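Local coordinates for protein condensin complex subunit 3 (Schizosaccharomyces pombe, PDB 5OQR) that serves as a regulatory subunit of condensin, the complex required to convert interphase chromatin into mitotic-like condensed chromosomes, at residues Q301-L306 / E364-I369; E716-A721 / F729-L734. One frame throughout, in Å; residues are numbered along the deposited sequence.

Contact 1: Q301-L306 / E364-I369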
loop_
_atom_site.group_PDB
_atom_site.type_symbol
_atom_site.label_atom_id
_atom_site.label_comp_id
_atom_site.label_asym_id
_atom_site.label_seq_id
_atom_site.Cartn_x
_atom_site.Cartn_y
_atom_site.Cartn_z
ATOM N N GLN A 301 -25.727 -1.957 -32.889
ATOM C CA GLN A 301 -24.918 -3.162 -33.039
ATOM C C GLN A 301 -24.093 -3.436 -31.788
ATOM O O GLN A 301 -23.950 -4.589 -31.368
ATOM C CB GLN A 301 -24.002 -3.014 -34.254
ATOM C CG GLN A 301 -23.046 -4.180 -34.495
ATOM C CD GLN A 301 -21.811 -3.768 -35.272
ATOM O OE1 GLN A 301 -21.569 -2.583 -35.495
ATOM N NE2 GLN A 301 -21.019 -4.747 -35.685
ATOM N N PHE A 302 -23.533 -2.384 -31.187
ATOM C CA PHE A 302 -22.683 -2.563 -30.016
ATOM C C PHE A 302 -23.427 -3.279 -28.896
ATOM O O PHE A 302 -22.863 -4.147 -28.220
ATOM C CB PHE A 302 -22.175 -1.201 -29.541
ATOM C CG PHE A 302 -21.353 -1.257 -28.286
ATOM C CD1 PHE A 302 -19.974 -1.323 -28.350
ATOM C CD2 PHE A 302 -21.960 -1.230 -27.040
ATOM C CE1 PHE A 302 -19.217 -1.370 -27.199
ATOM C CE2 PHE A 302 -21.209 -1.281 -25.888
ATOM C CZ PHE A 302 -19.835 -1.346 -25.966
ATOM N N TRP A 303 -24.697 -2.932 -28.687
ATOM C CA TRP A 303 -25.458 -3.470 -27.567
ATOM C C TRP A 303 -26.051 -4.841 -27.851
ATOM O O TRP A 303 -26.405 -5.552 -26.904
ATOM C CB TRP A 303 -26.571 -2.494 -27.188
ATOM C CG TRP A 303 -26.040 -1.146 -26.859
ATOM C CD1 TRP A 303 -25.941 -0.076 -27.696
ATOM C CD2 TRP A 303 -25.506 -0.723 -25.601
ATOM N NE1 TRP A 303 -25.387 0.992 -27.035
ATOM C CE2 TRP A 303 -25.110 0.619 -25.746
ATOM C CE3 TRP A 303 -25.330 -1.349 -24.364
ATOM C CZ2 TRP A 303 -24.545 1.345 -24.702
ATOM C CZ3 TRP A 303 -24.774 -0.623 -23.328
ATOM C CH2 TRP A 303 -24.390 0.709 -23.504
ATOM N N LEU A 304 -26.171 -5.230 -29.118
ATOM C CA LEU A 304 -26.699 -6.542 -29.463
ATOM C C LEU A 304 -25.624 -7.617 -29.514
ATOM O O LEU A 304 -25.956 -8.807 -29.512
ATOM C CB LEU A 304 -27.417 -6.482 -30.814
ATOM C CG LEU A 304 -28.484 -5.393 -30.944
ATOM C CD1 LEU A 304 -29.075 -5.393 -32.342
ATOM C CD2 LEU A 304 -29.574 -5.561 -29.901
ATOM N N GLU A 305 -24.354 -7.228 -29.554
ATOM C CA GLU A 305 -23.228 -8.151 -29.576
ATOM C C GLU A 305 -22.316 -7.915 -28.377
ATOM O O GLU A 305 -21.091 -7.912 -28.495
ATOM C CB GLU A 305 -22.446 -8.011 -30.878
ATOM C CG GLU A 305 -23.238 -8.374 -32.120
ATOM C CD GLU A 305 -22.534 -7.957 -33.397
ATOM O OE1 GLU A 305 -23.124 -7.179 -34.177
ATOM O OE2 GLU A 305 -21.385 -8.397 -33.616
ATOM N N LEU A 306 -22.910 -7.715 -27.204
ATOM C CA LEU A 306 -22.135 -7.378 -26.020
ATOM C C LEU A 306 -21.247 -8.538 -25.587
ATOM O O LEU A 306 -21.603 -9.711 -25.712
ATOM C CB LEU A 306 -23.059 -6.981 -24.869
ATOM C CG LEU A 306 -23.645 -5.570 -24.924
ATOM C CD1 LEU A 306 -24.723 -5.403 -23.871
ATOM C CD2 LEU A 306 -22.561 -4.521 -24.735
ATOM N N GLU A 364 -24.568 -7.659 -15.106
ATOM C CA GLU A 364 -24.042 -6.857 -14.006
ATOM C C GLU A 364 -23.697 -5.446 -14.472
ATOM O O GLU A 364 -24.076 -4.458 -13.836
ATOM C CB GLU A 364 -22.815 -7.551 -13.420
ATOM C CG GLU A 364 -22.260 -6.906 -12.172
ATOM C CD GLU A 364 -21.121 -7.710 -11.576
ATOM O OE1 GLU A 364 -20.156 -7.100 -11.066
ATOM O OE2 GLU A 364 -21.186 -8.955 -11.631
ATOM N N GLN A 365 -22.987 -5.336 -15.594
ATOM C CA GLN A 365 -22.609 -4.021 -16.101
ATOM C C GLN A 365 -23.832 -3.197 -16.478
ATOM O O GLN A 365 -23.873 -1.986 -16.230
ATOM C CB GLN A 365 -21.672 -4.174 -17.301
ATOM C CG GLN A 365 -20.394 -4.942 -17.001
ATOM C CD GLN A 365 -19.739 -4.500 -15.707
ATOM O OE1 GLN A 365 -19.628 -3.308 -15.432
ATOM N NE2 GLN A 365 -19.317 -5.462 -14.896
ATOM N N LEU A 366 -24.843 -3.830 -17.077
ATOM C CA LEU A 366 -26.031 -3.092 -17.491
ATOM C C LEU A 366 -26.812 -2.585 -16.287
ATOM O O LEU A 366 -27.372 -1.484 -16.322
ATOM C CB LEU A 366 -26.914 -3.975 -18.373
ATOM C CG LEU A 366 -26.314 -4.430 -19.705
ATOM C CD1 LEU A 366 -27.311 -5.291 -20.460
ATOM C CD2 LEU A 366 -25.889 -3.244 -20.554
ATOM N N LEU A 367 -26.866 -3.371 -15.214
ATOM C CA LEU A 367 -27.525 -2.909 -13.999
ATOM C C LEU A 367 -26.793 -1.715 -13.397
ATOM O O LEU A 367 -27.426 -0.793 -12.871
ATOM C CB LEU A 367 -27.612 -4.052 -12.989
ATOM C CG LEU A 367 -28.565 -5.186 -13.363
ATOM C CD1 LEU A 367 -28.333 -6.400 -12.480
ATOM C CD2 LEU A 367 -30.006 -4.720 -13.256
ATOM N N TYR A 368 -25.459 -1.714 -13.462
ATOM C CA TYR A 368 -24.700 -0.571 -12.969
ATOM C C TYR A 368 -25.026 0.684 -13.763
ATOM O O TYR A 368 -25.191 1.766 -13.188
ATOM C CB TYR A 368 -23.198 -0.861 -13.031
ATOM C CG TYR A 368 -22.668 -1.647 -11.855
ATOM C CD1 TYR A 368 -22.912 -1.236 -10.554
ATOM C CD2 TYR A 368 -21.925 -2.802 -12.046
ATOM C CE1 TYR A 368 -22.431 -1.949 -9.477
ATOM C CE2 TYR A 368 -21.441 -3.524 -10.977
ATOM C CZ TYR A 368 -21.696 -3.092 -9.694
ATOM O OH TYR A 368 -21.217 -3.807 -8.621
ATOM N N ILE A 369 -25.113 0.564 -15.087
ATOM C CA ILE A 369 -25.528 1.698 -15.904
ATOM C C ILE A 369 -26.919 2.157 -15.496
ATOM O O ILE A 369 -27.198 3.360 -15.436
ATOM C CB ILE A 369 -25.470 1.332 -17.398
ATOM C CG1 ILE A 369 -24.037 0.976 -17.799
ATOM C CG2 ILE A 369 -25.978 2.486 -18.252
ATOM C CD1 ILE A 369 -23.924 0.301 -19.143
#

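Contact 2: E716-A721 / F729-L734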
loop_
_atom_site.group_PDB
_atom_site.type_symbol
_atom_site.label_atom_id
_atom_site.label_comp_id
_atom_site.label_asym_id
_atom_site.label_seq_id
_atom_site.Cartn_x
_atom_site.Cartn_y
_atom_site.Cartn_z
ATOM N N GLU A 716 6.224 7.242 37.091
ATOM C CA GLU A 716 5.402 6.472 38.015
ATOM C C GLU A 716 5.446 4.974 37.748
ATOM O O GLU A 716 5.053 4.196 38.622
ATOM C CB GLU A 716 3.956 6.962 37.950
ATOM C CG GLU A 716 3.729 8.295 38.636
ATOM C CD GLU A 716 2.377 8.893 38.316
ATOM O OE1 GLU A 716 1.668 8.339 37.451
ATOM O OE2 GLU A 716 2.020 9.918 38.932
ATOM N N SER A 717 5.917 4.550 36.575
ATOM C CA SER A 717 5.961 3.138 36.225
ATOM C C SER A 717 7.354 2.535 36.329
ATOM O O SER A 717 7.477 1.306 36.337
ATOM C CB SER A 717 5.434 2.932 34.800
ATOM O OG SER A 717 6.439 3.207 33.844
ATOM N N LEU A 718 8.400 3.358 36.404
ATOM C CA LEU A 718 9.751 2.818 36.521
ATOM C C LEU A 718 9.916 1.887 37.714
ATOM O O LEU A 718 10.622 0.875 37.577
ATOM C CB LEU A 718 10.763 3.968 36.595
ATOM C CG LEU A 718 10.950 4.798 35.325
ATOM C CD1 LEU A 718 11.776 6.035 35.627
ATOM C CD2 LEU A 718 11.597 3.978 34.225
ATOM N N PRO A 719 9.327 2.153 38.884
ATOM C CA PRO A 719 9.470 1.196 39.993
ATOM C C PRO A 719 8.979 -0.201 39.653
ATOM O O PRO A 719 9.630 -1.187 40.016
ATOM C CB PRO A 719 8.635 1.838 41.110
ATOM C CG PRO A 719 8.618 3.281 40.787
ATOM C CD PRO A 719 8.612 3.371 39.297
ATOM N N ASN A 720 7.842 -0.313 38.962
ATOM C CA ASN A 720 7.299 -1.625 38.630
ATOM C C ASN A 720 8.078 -2.303 37.514
ATOM O O ASN A 720 7.983 -3.526 37.363
ATOM C CB ASN A 720 5.827 -1.499 38.244
ATOM C CG ASN A 720 4.985 -0.912 39.356
ATOM O OD1 ASN A 720 5.225 -1.176 40.534
ATOM N ND2 ASN A 720 3.997 -0.107 38.989
ATOM N N ALA A 721 8.839 -1.546 36.728
ATOM C CA ALA A 721 9.743 -2.154 35.769
ATOM C C ALA A 721 10.805 -2.968 36.501
ATOM O O ALA A 721 11.073 -2.769 37.689
ATOM C CB ALA A 721 10.405 -1.087 34.900
ATOM N N PHE A 729 15.303 0.834 29.438
ATOM C CA PHE A 729 14.631 1.194 28.196
ATOM C C PHE A 729 13.560 2.250 28.432
ATOM O O PHE A 729 13.397 3.167 27.620
ATOM C CB PHE A 729 14.025 -0.048 27.549
ATOM C CG PHE A 729 13.293 0.241 26.280
ATOM C CD1 PHE A 729 11.916 0.149 26.224
ATOM C CD2 PHE A 729 13.981 0.632 25.146
ATOM C CE1 PHE A 729 11.240 0.426 25.057
ATOM C CE2 PHE A 729 13.312 0.912 23.976
ATOM C CZ PHE A 729 11.940 0.815 23.931
ATOM N N MET A 730 12.818 2.142 29.534
ATOM C CA MET A 730 11.792 3.136 29.823
ATOM C C MET A 730 12.398 4.516 30.019
ATOM O O MET A 730 11.780 5.522 29.651
ATOM C CB MET A 730 10.992 2.722 31.058
ATOM C CG MET A 730 10.283 1.382 30.917
ATOM S SD MET A 730 9.184 1.296 29.488
ATOM C CE MET A 730 7.868 2.394 29.999
ATOM N N ILE A 731 13.602 4.589 30.592
ATOM C CA ILE A 731 14.280 5.871 30.743
ATOM C C ILE A 731 14.732 6.389 29.386
ATOM O O ILE A 731 14.710 7.597 29.129
ATOM C CB ILE A 731 15.458 5.735 31.727
ATOM C CG1 ILE A 731 14.934 5.499 33.142
ATOM C CG2 ILE A 731 16.349 6.982 31.707
ATOM C CD1 ILE A 731 15.983 5.000 34.111
ATOM N N SER A 732 15.145 5.484 28.496
ATOM C CA SER A 732 15.553 5.878 27.151
ATOM C C SER A 732 14.492 6.722 26.460
ATOM O O SER A 732 14.822 7.582 25.636
ATOM C CB SER A 732 15.851 4.634 26.314
ATOM O OG SER A 732 14.716 3.791 26.240
ATOM N N LEU A 733 13.218 6.499 26.782
ATOM C CA LEU A 733 12.145 7.208 26.093
ATOM C C LEU A 733 12.092 8.678 26.483
ATOM O O LEU A 733 11.688 9.515 25.669
ATOM C CB LEU A 733 10.809 6.530 26.389
ATOM C CG LEU A 733 10.795 5.025 26.117
ATOM C CD1 LEU A 733 9.472 4.425 26.537
ATOM C CD2 LEU A 733 11.081 4.743 24.650
ATOM N N LEU A 734 12.494 9.013 27.713
ATOM C CA LEU A 734 12.489 10.408 28.140
ATOM C C LEU A 734 13.326 11.280 27.215
ATOM O O LEU A 734 13.013 12.458 27.024
ATOM C CB LEU A 734 13.002 10.514 29.575
ATOM C CG LEU A 734 12.066 9.971 30.653
ATOM C CD1 LEU A 734 12.839 9.677 31.920
ATOM C CD2 LEU A 734 10.947 10.957 30.933
#

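Contact 1: Q301-L306 / E364-I369
Trp303 meets Leu366 and Ile369 with the far edge of its indole. With chi1 near -57° the CG of Trp303 is anti to its carbonyl carbon, and the indole spans much of the distance between backbones whose nearest CA atoms, those of Trp303 and Leu366, stand 10.1 Å apart. Its benzo carbon CZ3 lies 4.0 Å from Leu366 CD2 and 4.4 Å from Ile369 CD1; both methyls sit close to the ring plane, so that toward 364-369 the indole presents its edge, while its faces are used by other rings. The side chains of Trp303 and Leu366 pass alongside each other in opposite directions. One indole face is taken by the preceding residue: Phe302 CD2 lies over the centre of the Trp303 ring, 3.8 Å above its plane. Tyr342, from helix 336-348, stacks on Trp303, and the indole NE1 makes a weak hydrogen bond to Phe298 O.

Two residues on, Glu305 leaves helical geometry, and the chain turns to aim Leu306 at helix 356-372. Here the approach is tip to tip: Leu306 CD1 stands 4.1 Å from Leu366 CD2, the methyl that Trp303 also touches. This single methyl therefore joins both parts of 301-306. The contact is modest, burying 120 Å² in all, yet the four residues that meet are all buried and wholly apolar where they touch. Leu366 also packs on Leu339 and Ile343 of helix 336-348, while Trp303 rests on Ala314 of helix 308-324. The short helix 300-304 and the long helix 356-372 thus share a hydrophobic core with helices between them, consistent with the alpha-solenoid packing of a HEAT-repeat protein, although neither segment belongs to one of its assigned repeats.

Contact 2: E716-A721 / F729-L734
Ser717 O, in a residue whose side chain brushes the end of Met730, receives two backbone N-H groups: Ala721 N at 3.2 Å and, more weakly, Asn720 N at 3.1 Å. These bonds keep the chain coiled just beyond Ser717. Ser717 OG is hydrogen-bonded back to Ile714 O within its own helix and also lies 4.2 Å from Met730 CE, a plain van der Waals approach. The main apolar partner is Leu718. Its CD2 methyl touches Met730 CB at 3.5 Å and Ile731 CG1 at 3.8 Å, fitting against two successive residues of the second helix. Leu718 runs alongside Met730 in the opposite sense but crosses Ile731 at roughly a right angle. Met730 is bent at both chi2 (-56°) and chi3 (-70°), which curls its end round to Ser717. Arg727, in the first turn of helix 725-736, holds this part of the chain by hydrogen bonds to Leu718 O and Pro719 O. Within HEAT repeat 9 the pair is a helical hairpin: Phe729 and Leu733 pack on helices 639-661 and 669-682, while Ile731 and Leu734 face helix 767-785.

Overall arrangement
The two contacts come in series along a mainly helical chain without strands. Contact 1 closes at residue 369, well before contact 2 opens at 716. Their centres are 66 Å apart, their nearest atoms about 47 Å, and they lie on opposite sides of the chain's centre, sharing no helix. Contact 1 brings together segments 301-306 and 364-369 across 57 intervening residues, whereas only seven lie between the segments of contact 2, which joins the neighbouring helices 706-717 and 725-736. One is thus a bridge over several helices and the other a local hairpin, two scales of packing in one extended helical-repeat scaffold.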